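Local coordinates for ubiquitin-conjugating enzyme E2, putative (Plasmodium falciparum, PDB 2Q0V), which probably takes part in ubiquitin transfer as a member of the E2 family, grouped with the ubiquitin-conjugating enzyme variants, at residues L113-L116 / K117-R121; T67-N71 / R72-L76. One frame throughout, in Å; residues are numbered along the deposited sequence.

Interaction 1 of 2, residues L113-L116 / K117-R121; sequences LHIL and KNWNR. With PO4 (phosphate ion), chain B.
Two backbone bonds link residues four apart in the chain, from Leu113 to Asn118: Lys117 N donates to Leu113 O (2.9 Å) and Asn118 N to His114 O (2.8 Å). After Asn118 leaves helical geometry, Trp119 N makes a weak bond to Leu116 O (3.4 Å), and Trp119 CA makes a CH···O contact with Ile115 O, 3.0 Å from carbon to oxygen. The first two bonds belong to helix 114-117, the single turn that precedes the longer helix 125-135 in the ubiquitin-conjugating fold; Leu113 holds its N-cap position. A CH-pi contact joins His114 and Asn118, whose side chains cross at about a right angle. With His114 CG anti to N (chi1 170°), the imidazole takes Asn118 CB over one face, off-centre and 4.2 Å from the centroid, the ring and amide planes 55° apart. Beside this pair lies the phosphate: its O2 is 3.0 Å from Asn118 OD1 and more distantly approaches the imidazole edge, and Lys117, extended throughout, bonds it from NZ to O3 (2.7 Å). Apolar contact is light: Leu116 CD2 approaches Trp119 CE3 obliquely at 4.2 Å, and Ile115 CD1 comes near Trp119 CZ3. The indole NE1 is held by Pro85 O.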
ATOM      1  N   LEU A 113      -6.293  10.607  -2.275  1.00 35.81           N
ATOM      2  CA  LEU A 113      -5.929   9.477  -3.121  1.00 36.00           C
ATOM      3  C   LEU A 113      -7.254   8.851  -3.596  1.00 36.80           C
ATOM      4  O   LEU A 113      -8.076   8.442  -2.758  1.00 37.41           O
ATOM      5  CB  LEU A 113      -5.049   8.479  -2.342  1.00 35.28           C
ATOM      6  CG  LEU A 113      -4.227   7.439  -3.125  1.00 35.85           C
ATOM      7  CD1 LEU A 113      -3.095   8.087  -3.941  1.00 34.27           C
ATOM      8  CD2 LEU A 113      -3.673   6.317  -2.258  1.00 33.78           C
ATOM      9  N   HIS A 114      -7.469   8.808  -4.918  1.00 37.38           N
ATOM     10  CA  HIS A 114      -8.727   8.322  -5.512  1.00 37.80           C
ATOM     11  C   HIS A 114      -9.147   6.986  -4.976  1.00 37.25           C
ATOM     12  O   HIS A 114     -10.250   6.853  -4.487  1.00 37.71           O
ATOM     13  CB  HIS A 114      -8.692   8.225  -7.055  1.00 39.09           C
ATOM     14  CG  HIS A 114      -9.892   7.496  -7.634  1.00 42.95           C
ATOM     15  ND1 HIS A 114     -11.048   8.146  -8.029  1.00 45.07           N
ATOM     16  CD2 HIS A 114     -10.131   6.170  -7.818  1.00 43.76           C
ATOM     17  CE1 HIS A 114     -11.930   7.256  -8.455  1.00 46.63           C
ATOM     18  NE2 HIS A 114     -11.401   6.049  -8.335  1.00 45.32           N
ATOM     19  N   ILE A 115      -8.281   5.983  -5.064  1.00 37.27           N
ATOM     20  CA  ILE A 115      -8.714   4.636  -4.725  1.00 36.77           C
ATOM     21  C   ILE A 115      -9.115   4.482  -3.267  1.00 36.84           C
ATOM     22  O   ILE A 115      -9.860   3.567  -2.955  1.00 36.73           O
ATOM     23  CB  ILE A 115      -7.716   3.507  -5.163  1.00 37.06           C
ATOM     24  CG1 ILE A 115      -6.337   3.709  -4.549  1.00 36.59           C
ATOM     25  CG2 ILE A 115      -7.640   3.351  -6.691  1.00 36.86           C
ATOM     26  CD1 ILE A 115      -6.102   2.718  -3.475  1.00 36.42           C
ATOM     27  N   LEU A 116      -8.620   5.345  -2.375  1.00 37.22           N
ATOM     28  CA  LEU A 116      -9.008   5.266  -0.949  1.00 37.00           C
ATOM     29  C   LEU A 116     -10.267   6.054  -0.704  1.00 37.53           C
ATOM     30  O   LEU A 116     -11.163   5.575  -0.019  1.00 37.75           O
ATOM     31  CB  LEU A 116      -7.900   5.737  -0.001  1.00 36.17           C
ATOM     32  CG  LEU A 116      -6.639   4.859   0.100  1.00 36.03           C
ATOM     33  CD1 LEU A 116      -5.612   5.570   0.957  1.00 32.04           C
ATOM     34  CD2 LEU A 116      -6.923   3.443   0.634  1.00 32.75           C
ATOM     35  N   LYS A 117     -10.310   7.264  -1.261  1.00 38.37           N
ATOM     36  CA  LYS A 117     -11.469   8.145  -1.218  1.00 39.83           C
ATOM     37  C   LYS A 117     -12.711   7.444  -1.758  1.00 41.09           C
ATOM     38  O   LYS A 117     -13.733   7.323  -1.067  1.00 41.38           O
ATOM     39  CB  LYS A 117     -11.200   9.369  -2.081  1.00 40.01           C
ATOM     40  CG  LYS A 117     -12.168  10.486  -1.854  1.00 40.36           C
ATOM     41  CD  LYS A 117     -12.069  11.510  -2.941  1.00 41.21           C
ATOM     42  CE  LYS A 117     -13.372  12.313  -2.928  1.00 47.51           C
ATOM     43  NZ  LYS A 117     -13.477  13.460  -3.905  1.00 49.23           N
ATOM     44  N   ASN A 118     -12.612   6.978  -2.999  1.00 41.65           N
ATOM     45  CA  ASN A 118     -13.706   6.272  -3.642  1.00 41.97           C
ATOM     46  C   ASN A 118     -13.392   4.816  -3.654  1.00 42.13           C
ATOM     47  O   ASN A 118     -13.378   4.220  -4.718  1.00 42.72           O
ATOM     48  CB  ASN A 118     -13.870   6.734  -5.080  1.00 41.59           C
ATOM     49  CG  ASN A 118     -13.911   8.212  -5.199  1.00 42.53           C
ATOM     50  OD1 ASN A 118     -13.028   8.821  -5.806  1.00 43.00           O
ATOM     51  ND2 ASN A 118     -14.925   8.825  -4.582  1.00 45.29           N
ATOM     52  N   TRP A 119     -13.124   4.247  -2.482  1.00 42.00           N
ATOM     53  CA  TRP A 119     -12.741   2.846  -2.400  1.00 43.32           C
ATOM     54  C   TRP A 119     -13.823   2.004  -3.039  1.00 44.74           C
ATOM     55  O   TRP A 119     -14.977   2.453  -3.131  1.00 45.99           O
ATOM     56  CB  TRP A 119     -12.429   2.424  -0.952  1.00 41.85           C
ATOM     57  CG  TRP A 119     -12.070   0.979  -0.726  1.00 41.27           C
ATOM     58  CD1 TRP A 119     -12.908  -0.010  -0.288  1.00 42.18           C
ATOM     59  CD2 TRP A 119     -10.774   0.358  -0.877  1.00 40.91           C
ATOM     60  NE1 TRP A 119     -12.223  -1.208  -0.167  1.00 39.96           N
ATOM     61  CE2 TRP A 119     -10.920  -1.009  -0.524  1.00 39.23           C
ATOM     62  CE3 TRP A 119      -9.513   0.817  -1.286  1.00 39.00           C
ATOM     63  CZ2 TRP A 119      -9.859  -1.915  -0.579  1.00 40.61           C
ATOM     64  CZ3 TRP A 119      -8.460  -0.084  -1.318  1.00 40.26           C
ATOM     65  CH2 TRP A 119      -8.640  -1.433  -0.979  1.00 40.27           C
ATOM     66  N   ASN A 120     -13.425   0.811  -3.502  1.00 45.47           N
ATOM     67  CA  ASN A 120     -14.268  -0.179  -4.174  1.00 45.34           C
ATOM     68  C   ASN A 120     -13.668  -1.488  -3.659  1.00 45.18           C
ATOM     69  O   ASN A 120     -12.429  -1.584  -3.496  1.00 45.62           O
ATOM     70  CB  ASN A 120     -14.101   0.034  -5.691  1.00 46.20           C
ATOM     71  CG  ASN A 120     -14.889  -0.952  -6.555  1.00 47.45           C
ATOM     72  OD1 ASN A 120     -14.629  -2.159  -6.530  1.00 48.52           O
ATOM     73  ND2 ASN A 120     -15.821  -0.423  -7.377  1.00 45.08           N
ATOM     74  N   ARG A 121     -14.494  -2.486  -3.326  1.00 43.79           N
ATOM     75  CA  ARG A 121     -13.939  -3.741  -2.759  1.00 41.81           C
ATOM     76  C   ARG A 121     -13.087  -4.553  -3.763  1.00 39.36           C
ATOM     77  O   ARG A 121     -12.478  -5.558  -3.421  1.00 39.12           O
ATOM     78  CB  ARG A 121     -15.061  -4.606  -2.132  1.00 42.42           C
ATOM     79  CG  ARG A 121     -15.948  -5.417  -3.137  1.00 43.70           C
ATOM     80  CD  ARG A 121     -17.234  -6.079  -2.502  1.00 43.99           C
ATOM     81  NE  ARG A 121     -16.990  -6.997  -1.364  1.00 45.15           N
ATOM     82  CZ  ARG A 121     -16.150  -8.035  -1.388  1.00 46.61           C
ATOM     83  NH1 ARG A 121     -16.010  -8.809  -0.309  1.00 45.53           N
ATOM     84  NH2 ARG A 121     -15.432  -8.291  -2.485  1.00 45.96           N
TER
HETATM   85  P   PO4 B 157     -13.746  12.481  -7.124  1.00120.84           P
HETATM   86  O1  PO4 B 157     -13.219  13.899  -7.153  1.00120.51           O
HETATM   87  O2  PO4 B 157     -12.586  11.517  -6.970  1.00120.57           O
HETATM   88  O3  PO4 B 157     -14.709  12.296  -5.973  1.00120.56           O
HETATM   89  O4  PO4 B 157     -14.496  12.222  -8.408  1.00120.67           O

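Interaction 2 of 2, residues T67-N71 / R72-L76; sequences TVFEN and RIYSL
Phe69 and Tyr74 cross at about a right angle, and the meeting point is the phenol oxygen: Tyr74 OH lies near the plane of the Phe69 ring, at its edge, 3.4 Å from CD2. Tyr74 CZ follows at 4.0 Å from the same Phe69 CD2. Val68 CG2 covers one face of the phenyl ring, towards the rim, and Thr67 OG1 reaches another part of its edge. Phe69 is shared by two overlapping beta turns, a type I turn over Thr67-Glu70 and a type II turn over Phe69-Arg72, while Tyr74 lies in strand 73-79, which follows them. Asn71, with a positive phi of 67°, occupies the third place of the second turn, closed by Arg72 N donating to Phe69 O (3.1 Å). Thr67 OG1 accepts from Phe69 N (3.3 Å), an ST turn at the start. Arg72 folds back along the turn: with chi1 at -56° CG lies beside its own N, and the chain, straight to NE, sets a guanidinium face towards Val68 O. One water joins these groups, donating to Val68 O (3.0 Å) and Glu70 O (2.7 Å) and accepting weakly from Arg72 NE; Arg72 NH2 bonds Pro147 O.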
ATOM      1  N   THR A  67      12.434  11.219 -10.726  1.00 38.37           N
ATOM      2  CA  THR A  67      11.676  12.037  -9.785  1.00 38.14           C
ATOM      3  C   THR A  67      12.554  12.220  -8.568  1.00 38.77           C
ATOM      4  O   THR A  67      13.601  11.576  -8.462  1.00 39.23           O
ATOM      5  CB  THR A  67      10.323  11.339  -9.395  1.00 37.92           C
ATOM      6  OG1 THR A  67      10.586  10.071  -8.774  1.00 37.09           O
ATOM      7  CG2 THR A  67       9.478  11.087 -10.622  1.00 36.56           C
ATOM      8  N   VAL A  68      12.138  13.066  -7.638  1.00 38.85           N
ATOM      9  CA  VAL A  68      12.860  13.210  -6.375  1.00 39.32           C
ATOM     10  C   VAL A  68      12.880  11.915  -5.535  1.00 39.54           C
ATOM     11  O   VAL A  68      13.521  11.866  -4.468  1.00 40.26           O
ATOM     12  CB  VAL A  68      12.220  14.323  -5.519  1.00 39.75           C
ATOM     13  CG1 VAL A  68      12.524  15.720  -6.121  1.00 40.53           C
ATOM     14  CG2 VAL A  68      10.718  14.103  -5.401  1.00 37.90           C
ATOM     15  N   PHE A  69      12.153  10.892  -5.999  1.00 38.75           N
ATOM     16  CA  PHE A  69      11.952   9.620  -5.274  1.00 38.10           C
ATOM     17  C   PHE A  69      12.870   8.547  -5.852  1.00 38.45           C
ATOM     18  O   PHE A  69      13.036   7.480  -5.279  1.00 38.25           O
ATOM     19  CB  PHE A  69      10.491   9.148  -5.395  1.00 37.11           C
ATOM     20  CG  PHE A  69       9.481  10.171  -4.956  1.00 35.60           C
ATOM     21  CD1 PHE A  69       8.799  10.943  -5.902  1.00 33.32           C
ATOM     22  CD2 PHE A  69       9.229  10.380  -3.612  1.00 34.13           C
ATOM     23  CE1 PHE A  69       7.878  11.887  -5.527  1.00 30.98           C
ATOM     24  CE2 PHE A  69       8.307  11.345  -3.212  1.00 35.80           C
ATOM     25  CZ  PHE A  69       7.634  12.110  -4.182  1.00 35.10           C
ATOM     26  N   GLU A  70      13.423   8.852  -7.019  1.00 39.59           N
ATOM     27  CA  GLU A  70      14.372   8.028  -7.754  1.00 41.48           C
ATOM     28  C   GLU A  70      15.321   7.263  -6.845  1.00 41.42           C
ATOM     29  O   GLU A  70      16.012   7.876  -6.006  1.00 41.48           O
ATOM     30  CB  GLU A  70      15.209   8.981  -8.580  1.00 42.09           C
ATOM     31  CG  GLU A  70      15.734   8.441  -9.872  1.00 46.66           C
ATOM     32  CD  GLU A  70      16.405   9.538 -10.677  1.00 51.24           C
ATOM     33  OE1 GLU A  70      16.902  10.509 -10.062  1.00 52.07           O
ATOM     34  OE2 GLU A  70      16.427   9.434 -11.922  1.00 55.20           O
ATOM     35  N   ASN A  71      15.360   5.944  -7.015  1.00 41.16           N
ATOM     36  CA  ASN A  71      16.328   5.065  -6.310  1.00 41.81           C
ATOM     37  C   ASN A  71      16.180   4.933  -4.799  1.00 41.29           C
ATOM     38  O   ASN A  71      17.088   4.440  -4.121  1.00 41.44           O
ATOM     39  CB  ASN A  71      17.785   5.439  -6.648  1.00 42.02           C
ATOM     40  CG  ASN A  71      18.116   5.189  -8.104  1.00 43.90           C
ATOM     41  OD1 ASN A  71      17.826   4.112  -8.651  1.00 44.82           O
ATOM     42  ND2 ASN A  71      18.705   6.194  -8.754  1.00 47.04           N
ATOM     43  N   ARG A  72      15.037   5.361  -4.280  1.00 40.17           N
ATOM     44  CA  ARG A  72      14.760   5.213  -2.873  1.00 38.75           C
ATOM     45  C   ARG A  72      13.754   4.086  -2.627  1.00 37.81           C
ATOM     46  O   ARG A  72      12.895   3.802  -3.478  1.00 37.47           O
ATOM     47  CB  ARG A  72      14.247   6.531  -2.307  1.00 39.12           C
ATOM     48  CG  ARG A  72      15.176   7.706  -2.533  1.00 39.61           C
ATOM     49  CD  ARG A  72      14.718   8.841  -1.668  1.00 42.99           C
ATOM     50  NE  ARG A  72      15.609   9.992  -1.715  1.00 44.59           N
ATOM     51  CZ  ARG A  72      15.625  10.949  -0.796  1.00 44.85           C
ATOM     52  NH1 ARG A  72      16.477  11.950  -0.921  1.00 45.86           N
ATOM     53  NH2 ARG A  72      14.798  10.902   0.242  1.00 43.98           N
ATOM     54  N   ILE A  73      13.891   3.455  -1.465  1.00 36.40           N
ATOM     55  CA  ILE A  73      13.019   2.402  -1.012  1.00 35.78           C
ATOM     56  C   ILE A  73      12.174   2.968   0.107  1.00 35.07           C
ATOM     57  O   ILE A  73      12.708   3.535   1.055  1.00 35.05           O
ATOM     58  CB  ILE A  73      13.808   1.189  -0.454  1.00 36.39           C
ATOM     59  CG1 ILE A  73      14.880   0.728  -1.436  1.00 36.82           C
ATOM     60  CG2 ILE A  73      12.854   0.015  -0.087  1.00 35.10           C
ATOM     61  CD1 ILE A  73      14.316   0.419  -2.818  1.00 40.50           C
ATOM     62  N   TYR A  74      10.857   2.812  -0.001  1.00 34.33           N
ATOM     63  CA  TYR A  74       9.956   3.276   1.047  1.00 33.29           C
ATOM     64  C   TYR A  74       9.300   2.094   1.674  1.00 33.40           C
ATOM     65  O   TYR A  74       8.779   1.237   0.964  1.00 33.59           O
ATOM     66  CB  TYR A  74       8.922   4.257   0.498  1.00 32.91           C
ATOM     67  CG  TYR A  74       9.569   5.524  -0.000  1.00 31.28           C
ATOM     68  CD1 TYR A  74      10.004   5.620  -1.312  1.00 29.64           C
ATOM     69  CD2 TYR A  74       9.767   6.608   0.848  1.00 30.48           C
ATOM     70  CE1 TYR A  74      10.613   6.744  -1.780  1.00 29.45           C
ATOM     71  CE2 TYR A  74      10.399   7.759   0.386  1.00 30.86           C
ATOM     72  CZ  TYR A  74      10.818   7.810  -0.938  1.00 30.98           C
ATOM     73  OH  TYR A  74      11.448   8.935  -1.445  1.00 32.20           O
ATOM     74  N   SER A  75       9.366   2.037   3.005  1.00 33.75           N
ATOM     75  CA  SER A  75       8.692   1.016   3.809  1.00 34.00           C
ATOM     76  C   SER A  75       7.340   1.526   4.318  1.00 33.97           C
ATOM     77  O   SER A  75       7.216   2.687   4.743  1.00 33.01           O
ATOM     78  CB  SER A  75       9.542   0.613   5.020  1.00 34.68           C
ATOM     79  OG  SER A  75      10.581  -0.277   4.650  1.00 37.21           O
ATOM     80  N   LEU A  76       6.330   0.657   4.274  1.00 33.23           N
ATOM     81  CA  LEU A  76       5.046   1.041   4.752  1.00 33.42           C
ATOM     82  C   LEU A  76       4.252  -0.100   5.342  1.00 34.28           C
ATOM     83  O   LEU A  76       4.639  -1.250   5.229  1.00 34.55           O
ATOM     84  CB  LEU A  76       4.267   1.869   3.722  1.00 33.36           C
ATOM     85  CG  LEU A  76       4.012   1.654   2.241  1.00 33.10           C
ATOM     86  CD1 LEU A  76       3.171   2.835   1.819  1.00 30.69           C
ATOM     87  CD2 LEU A  76       5.268   1.557   1.371  1.00 31.32           C
TER
HETATM   88  O   HOH W   1      16.017  10.195  -4.697  1.00 54.69           O

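Interactions 1 and 2 are separate local turns, with centres 23 Å apart and nearest atoms about 9 Å apart. In the chain interaction 2 comes first, entering strand 73-79 of the four-stranded antiparallel sheet, and interaction 1 follows, after the last strand of the sheet and before helix 125-135. Both come close to that helix or its end: Ile115 and Trp119 pack on Ile128, and Leu113 touches Glu135, while Phe69 touches Met136, just after the helix. The phosphate, probably from the crystallisation liquor, is on interaction 1 only. Segment 113-121 probably corresponds to the stretch following the catalytic cysteine in active E2s, whereas variants of the UEV type lack that cysteine.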